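Local atomic coordinates of imidazoleglycerol-phosphate dehydratase (Pyrococcus furiosus, PDB entry 5DNX), a protein that catalyses the dehydration of imidazoleglycerol phosphate to imidazoleacetol phosphate, the sixth step of histidine biosynthesis. Residues A[29-34]-A[150-155]; A[83-88]-A[144-149]. All blocks are in the same frame, centred on the assembly; numbering follows the deposited sequence.

Contact 1. Residues A[29-34]-A[150-155]; sequences HMLTAF and AAFKGL. With MN (manganese (II) ion), chain E; 5LD ([(2R)-2-hydroxy-3-(1H-1,2,4-triazol-1-yl)propyl]phosphonic acid), chain F.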
loop_
_atom_site.group_PDB
_atom_site.type_symbol
_atom_site.label_atom_id
_atom_site.label_comp_id
_atom_site.label_asym_id
_atom_site.label_seq_id
_atom_site.Cartn_x
_atom_site.Cartn_y
_atom_site.Cartn_z
ATOM N N HIS A 29 36.065 -19.611 25.827
ATOM C CA HIS A 29 34.822 -20.254 26.198
ATOM C C HIS A 29 34.210 -21.020 25.013
ATOM O O HIS A 29 33.782 -22.165 25.166
ATOM C CB HIS A 29 33.831 -19.223 26.729
ATOM C CG HIS A 29 32.531 -19.796 27.186
ATOM N ND1 HIS A 29 32.451 -20.955 27.934
ATOM C CD2 HIS A 29 31.267 -19.334 27.075
ATOM C CE1 HIS A 29 31.191 -21.202 28.227
ATOM N NE2 HIS A 29 30.452 -20.230 27.724
ATOM N N MET A 30 34.134 -20.386 23.849
ATOM C CA MET A 30 33.557 -21.035 22.677
ATOM C C MET A 30 34.369 -22.273 22.258
ATOM O O MET A 30 33.794 -23.306 21.909
ATOM C CB MET A 30 33.470 -20.041 21.512
ATOM C CG MET A 30 32.502 -18.889 21.684
ATOM S SD MET A 30 30.817 -19.400 22.084
ATOM C CE MET A 30 30.892 -19.233 23.843
ATOM N N LEU A 31 35.693 -22.173 22.290
ATOM C CA LEU A 31 36.546 -23.303 21.939
ATOM C C LEU A 31 36.455 -24.412 22.965
ATOM O O LEU A 31 36.606 -25.574 22.624
ATOM C CB LEU A 31 37.994 -22.888 21.763
ATOM C CG LEU A 31 38.277 -21.985 20.575
ATOM C CD1 LEU A 31 39.705 -21.454 20.625
ATOM C CD2 LEU A 31 37.994 -22.631 19.226
ATOM N N THR A 32 36.267 -24.050 24.223
ATOM C CA THR A 32 36.087 -25.036 25.279
ATOM C C THR A 32 34.816 -25.837 24.992
ATOM O O THR A 32 34.846 -27.063 25.049
ATOM C CB THR A 32 36.075 -24.356 26.668
ATOM O OG1 THR A 32 37.357 -23.743 26.896
ATOM C CG2 THR A 32 35.744 -25.340 27.798
ATOM N N ALA A 33 33.739 -25.158 24.611
ATOM C CA ALA A 33 32.484 -25.823 24.214
ATOM C C ALA A 33 32.699 -26.722 22.999
ATOM O O ALA A 33 32.255 -27.869 22.954
ATOM C CB ALA A 33 31.394 -24.792 23.949
ATOM N N PHE A 34 33.406 -26.202 22.013
ATOM C CA PHE A 34 33.667 -26.961 20.801
ATOM C C PHE A 34 34.400 -28.266 21.125
ATOM O O PHE A 34 33.985 -29.344 20.691
ATOM C CB PHE A 34 34.497 -26.111 19.831
ATOM C CG PHE A 34 34.924 -26.859 18.614
ATOM C CD1 PHE A 34 34.057 -27.026 17.555
ATOM C CD2 PHE A 34 36.172 -27.463 18.555
ATOM C CE1 PHE A 34 34.437 -27.755 16.439
ATOM C CE2 PHE A 34 36.558 -28.191 17.445
ATOM C CZ PHE A 34 35.688 -28.344 16.387
ATOM N N ALA A 150 25.542 -22.109 21.146
ATOM C CA ALA A 150 24.881 -23.243 20.495
ATOM C C ALA A 150 25.573 -23.637 19.184
ATOM O O ALA A 150 25.742 -24.826 18.905
ATOM C CB ALA A 150 23.419 -22.967 20.269
ATOM N N ALA A 151 25.999 -22.643 18.399
ATOM C CA ALA A 151 26.737 -22.922 17.178
ATOM C C ALA A 151 28.068 -23.663 17.471
ATOM O O ALA A 151 28.391 -24.625 16.781
ATOM C CB ALA A 151 26.971 -21.653 16.393
ATOM N N PHE A 152 28.833 -23.222 18.468
ATOM C CA PHE A 152 30.091 -23.917 18.805
ATOM C C PHE A 152 29.865 -25.317 19.399
ATOM O O PHE A 152 30.581 -26.255 19.038
ATOM C CB PHE A 152 30.975 -23.081 19.734
ATOM C CG PHE A 152 31.791 -22.031 19.028
ATOM C CD1 PHE A 152 33.104 -22.301 18.648
ATOM C CD2 PHE A 152 31.257 -20.778 18.737
ATOM C CE1 PHE A 152 33.876 -21.343 18.009
ATOM C CE2 PHE A 152 32.037 -19.790 18.115
ATOM C CZ PHE A 152 33.334 -20.085 17.733
ATOM N N LYS A 153 28.877 -25.459 20.273
ATOM C CA LYS A 153 28.479 -26.773 20.783
ATOM C C LYS A 153 28.091 -27.683 19.615
ATOM O O LYS A 153 28.506 -28.858 19.548
ATOM C CB LYS A 153 27.297 -26.653 21.742
ATOM C CG LYS A 153 27.586 -26.041 23.105
ATOM C CD LYS A 153 26.264 -25.875 23.878
ATOM C CE LYS A 153 26.490 -25.569 25.359
ATOM N NZ LYS A 153 25.242 -25.124 26.049
ATOM N N GLY A 154 27.311 -27.134 18.685
ATOM C CA GLY A 154 26.815 -27.912 17.550
ATOM C C GLY A 154 27.898 -28.323 16.570
ATOM O O GLY A 154 27.895 -29.429 16.039
ATOM N N LEU A 155 28.851 -27.428 16.358
ATOM C CA LEU A 155 30.030 -27.743 15.568
ATOM C C LEU A 155 30.829 -28.887 16.185
ATOM O O LEU A 155 31.256 -29.795 15.468
ATOM C CB LEU A 155 30.916 -26.533 15.385
ATOM C CG LEU A 155 30.560 -25.566 14.258
ATOM C CD1 LEU A 155 31.306 -24.234 14.440
ATOM C CD2 LEU A 155 30.856 -26.207 12.917
HETATM MN MN MN E . 28.292 -19.725 28.171
HETATM O O10 5LD F . 25.041 -24.888 28.786
HETATM P P9 5LD F . 25.988 -25.094 29.976
HETATM O O11 5LD F . 25.286 -24.777 31.276
HETATM O O12 5LD F . 26.625 -26.456 29.983
HETATM C C8 5LD F . 27.382 -23.938 29.788
HETATM C C7 5LD F . 27.073 -22.487 29.391
HETATM O O13 5LD F . 28.310 -21.798 29.113
HETATM C C6 5LD F . 26.373 -21.716 30.505
HETATM N N2 5LD F . 25.619 -20.563 29.999
HETATM N N1 5LD F . 26.243 -19.669 29.133
HETATM C C5 5LD F . 25.305 -18.757 28.870
HETATM N N4 5LD F . 24.156 -19.042 29.531
HETATM C C3 5LD F . 24.390 -20.167 30.258
#

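Contact 2. Residues A[83-88]-A[144-149]; sequences PMDDAL and AHHIVE. With MN (manganese (II) ion), chain E; MN (manganese (II) ion), chain D; 5LD ([(2R)-2-hydroxy-3-(1H-1,2,4-triazol-1-yl)propyl]phosphonic acid), chain F.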
loop_
_atom_site.group_PDB
_atom_site.type_symbol
_atom_site.label_atom_id
_atom_site.label_comp_id
_atom_site.label_asym_id
_atom_site.label_seq_id
_atom_site.Cartn_x
_atom_site.Cartn_y
_atom_site.Cartn_z
ATOM N N PRO A 83 19.936 -26.931 21.169
ATOM C CA PRO A 83 19.148 -25.957 21.901
ATOM C C PRO A 83 20.018 -25.330 22.971
ATOM O O PRO A 83 20.882 -26.006 23.543
ATOM C CB PRO A 83 18.042 -26.804 22.539
ATOM C CG PRO A 83 18.641 -28.144 22.699
ATOM C CD PRO A 83 19.637 -28.307 21.606
ATOM N N MET A 84 19.848 -24.041 23.204
ATOM C CA MET A 84 20.424 -23.418 24.381
ATOM C C MET A 84 19.483 -22.329 24.852
ATOM O O MET A 84 19.456 -21.245 24.280
ATOM C CB MET A 84 21.831 -22.879 24.124
ATOM C CG MET A 84 22.468 -22.479 25.443
ATOM S SD MET A 84 24.162 -21.889 25.331
ATOM C CE MET A 84 24.351 -21.459 27.048
ATOM N N ASP A 85 18.704 -22.636 25.887
ATOM C CA ASP A 85 17.599 -21.804 26.308
ATOM C C ASP A 85 16.759 -21.397 25.064
ATOM O O ASP A 85 16.278 -22.271 24.345
ATOM C CB ASP A 85 18.118 -20.609 27.121
ATOM C CG ASP A 85 18.661 -21.013 28.492
ATOM O OD1 ASP A 85 18.848 -22.239 28.753
ATOM O OD2 ASP A 85 18.844 -20.092 29.320
ATOM N N ASP A 86 16.615 -20.096 24.808
ATOM C CA ASP A 86 15.862 -19.616 23.635
ATOM C C ASP A 86 16.429 -20.014 22.292
ATOM O O ASP A 86 15.693 -20.045 21.322
ATOM C CB ASP A 86 15.762 -18.086 23.643
ATOM C CG ASP A 86 17.125 -17.415 23.750
ATOM O OD1 ASP A 86 17.742 -17.544 24.820
ATOM O OD2 ASP A 86 17.575 -16.790 22.783
ATOM N N ALA A 87 17.746 -20.209 22.207
ATOM C CA ALA A 87 18.394 -20.559 20.947
ATOM C C ALA A 87 18.153 -22.000 20.514
ATOM O O ALA A 87 18.146 -22.924 21.315
ATOM C CB ALA A 87 19.896 -20.279 21.013
ATOM N N LEU A 88 18.025 -22.182 19.216
ATOM C CA LEU A 88 17.935 -23.487 18.589
ATOM C C LEU A 88 18.669 -23.358 17.270
ATOM O O LEU A 88 18.245 -22.617 16.388
ATOM C CB LEU A 88 16.481 -23.851 18.351
ATOM C CG LEU A 88 16.240 -25.287 17.857
ATOM C CD1 LEU A 88 16.740 -26.299 18.874
ATOM C CD2 LEU A 88 14.761 -25.496 17.569
ATOM N N ALA A 144 22.481 -13.385 21.969
ATOM C CA ALA A 144 23.738 -13.549 21.245
ATOM C C ALA A 144 24.597 -14.702 21.777
ATOM O O ALA A 144 25.124 -15.501 21.006
ATOM C CB ALA A 144 24.541 -12.256 21.294
ATOM N N HIS A 145 24.772 -14.747 23.092
ATOM C CA HIS A 145 25.625 -15.762 23.728
ATOM C C HIS A 145 25.018 -17.149 23.506
ATOM O O HIS A 145 25.733 -18.086 23.146
ATOM C CB HIS A 145 25.734 -15.413 25.200
ATOM C CG HIS A 145 26.693 -16.233 26.005
ATOM N ND1 HIS A 145 27.474 -15.650 26.976
ATOM C CD2 HIS A 145 26.901 -17.567 26.102
ATOM C CE1 HIS A 145 28.149 -16.585 27.624
ATOM N NE2 HIS A 145 27.824 -17.755 27.106
ATOM N N HIS A 146 23.709 -17.286 23.714
ATOM C CA HIS A 146 23.061 -18.595 23.505
ATOM C C HIS A 146 23.167 -19.072 22.056
ATOM O O HIS A 146 23.437 -20.241 21.788
ATOM C CB HIS A 146 21.615 -18.541 23.924
ATOM C CG HIS A 146 21.411 -18.271 25.385
ATOM N ND1 HIS A 146 20.218 -17.794 25.868
ATOM C CD2 HIS A 146 22.252 -18.322 26.445
ATOM C CE1 HIS A 146 20.302 -17.627 27.177
ATOM N NE2 HIS A 146 21.528 -17.921 27.550
ATOM N N ILE A 147 22.999 -18.136 21.118
ATOM C CA ILE A 147 23.079 -18.467 19.701
ATOM C C ILE A 147 24.492 -18.893 19.306
ATOM O O ILE A 147 24.684 -19.945 18.662
ATOM C CB ILE A 147 22.585 -17.294 18.803
ATOM C CG1 ILE A 147 21.072 -17.073 18.993
ATOM C CG2 ILE A 147 22.902 -17.570 17.354
ATOM C CD1 ILE A 147 20.524 -15.735 18.491
ATOM N N VAL A 148 25.471 -18.090 19.686
ATOM C CA VAL A 148 26.833 -18.363 19.302
ATOM C C VAL A 148 27.368 -19.608 20.000
ATOM O O VAL A 148 28.011 -20.460 19.359
ATOM C CB VAL A 148 27.726 -17.148 19.514
ATOM C CG1 VAL A 148 29.189 -17.485 19.203
ATOM C CG2 VAL A 148 27.283 -15.962 18.621
ATOM N N GLU A 149 27.068 -19.750 21.285
ATOM C CA GLU A 149 27.516 -20.930 22.015
ATOM C C GLU A 149 26.825 -22.189 21.477
ATOM O O GLU A 149 27.469 -23.220 21.350
ATOM C CB GLU A 149 27.325 -20.782 23.510
ATOM C CG GLU A 149 27.924 -21.943 24.293
ATOM C CD GLU A 149 27.915 -21.754 25.787
ATOM O OE1 GLU A 149 27.679 -20.629 26.299
ATOM O OE2 GLU A 149 28.146 -22.771 26.456
HETATM MN MN MN E . 28.292 -19.725 28.171
HETATM MN MN MN D . 22.244 -17.794 29.742
HETATM O O10 5LD F . 25.041 -24.888 28.786
HETATM P P9 5LD F . 25.988 -25.094 29.976
HETATM O O11 5LD F . 25.286 -24.777 31.276
HETATM O O12 5LD F . 26.625 -26.456 29.983
HETATM C C8 5LD F . 27.382 -23.938 29.788
HETATM C C7 5LD F . 27.073 -22.487 29.391
HETATM O O13 5LD F . 28.310 -21.798 29.113
HETATM C C6 5LD F . 26.373 -21.716 30.505
HETATM N N2 5LD F . 25.619 -20.563 29.999
HETATM N N1 5LD F . 26.243 -19.669 29.133
HETATM C C5 5LD F . 25.305 -18.757 28.870
HETATM N N4 5LD F . 24.156 -19.042 29.531
HETATM C C3 5LD F . 24.390 -20.167 30.258
HETATM O O HOH W 1 21.230 -19.705 30.339
#

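Contact 1. Residues A[29-34]-A[150-155]
Met30 lays its CB squarely over the Phe152 ring, a CH-pi contact 3.4 Å from CB to the ring centroid and only 4° off the ring normal. This is the tight part of the contact between segments 29-34 and 150-155, whose axes run 32° apart. CG of Met30 stands beside its backbone N (chi1 -67°), and the chain then bends at chi2 and chi3, carrying SD to an oblique Met-aromatic position 4.4 Å from the same centroid. Met30 O also touches the ring, 3.5 Å from Phe152 CD1, while Phe34 CB meets its edge. Beyond it, Leu155 CB lies in the plane of the Phe34 ring, 3.8 Å from CD1. Were Phe152 replaced by an alanine, the face under Met30 CB would be lost and a gap would probably open there. The other flank is looser: Ala33 CB comes no nearer to Lys153 CG than 4.1 Å, and here the interface gives way to the ligand site. The extended Lys153 chain lets NZ donate a hydrogen bond to phosphonate O10 of the ligand, 2.8 Å away, and His29 NE2 binds manganese. Helix 116-130 packs on Phe152 and Leu155, helix 51-69 covers Leu31 and Phe34, and strand 77-84 touches Lys153.

Contact 2. Residues A[83-88]-A[144-149]
The type II' turn from Met84 to Ala87 joins two strands of a beta hairpin and lies against the first turns of helix 144-162, bringing the CA atoms of Ala87 and Ile147 to 5.3 Å. Paired backbone hydrogen bonds between Met84 and Ala87 close the turn, and Ala87 CB fits against the helix backbone, 3.6 Å from His146 O. Asp86 OD1 accepts a hydrogen bond from His146 ND1 (2.7 Å, N-H...O angle 160°). The oxygen lies close to the imidazole plane and is met on its syn side, although carboxylate and ring are turned 53° apart. NE2 of His146 binds one manganese at 2.3 Å. Met84 is stretched out, CG opposite the backbone N (chi1 -170°), which carries SD obliquely across Glu149, against its CB and CD, and CE to 3.3 Å from triazole N2. Glu149 OE1 and His145 NE2 bind the second manganese, and triazole C5 sits over one face of the His145 ring. Asp85 OD1 forms a salt bridge with Arg98 of the third subunit, while OD2 accepts a hydrogen bond from a manganese-bound water. Held by Asp86 at ND1 and manganese at NE2, the His146 ring is probably fixed in its rotation, and the carboxylate charge would probably strengthen NE2 as a metal donor.

Contacts 1 and 2 share helix 144-162, with centres about 11 Å apart, and illustrate how one helix can serve both a hydrophobic core and a metal site. One manganese ties them together: His29 of contact 1 joins His145 and Glu149 of contact 2, and His53 of the second subunit, around it, the ligand supplying O13 and N1. The other manganese belongs to contact 2 and is completed by His52, Glu56 and Glu121 of the second subunit. The triazole bridges both metals. At the seam Lys153 NZ lies 3.5 Å from Met84 SD, and Met30 SD 3.6 Å from Glu149 CA. Arg76, Arg98, Ser171 and Lys173 of the third subunit also hydrogen-bond the ligand, so three subunits build the site.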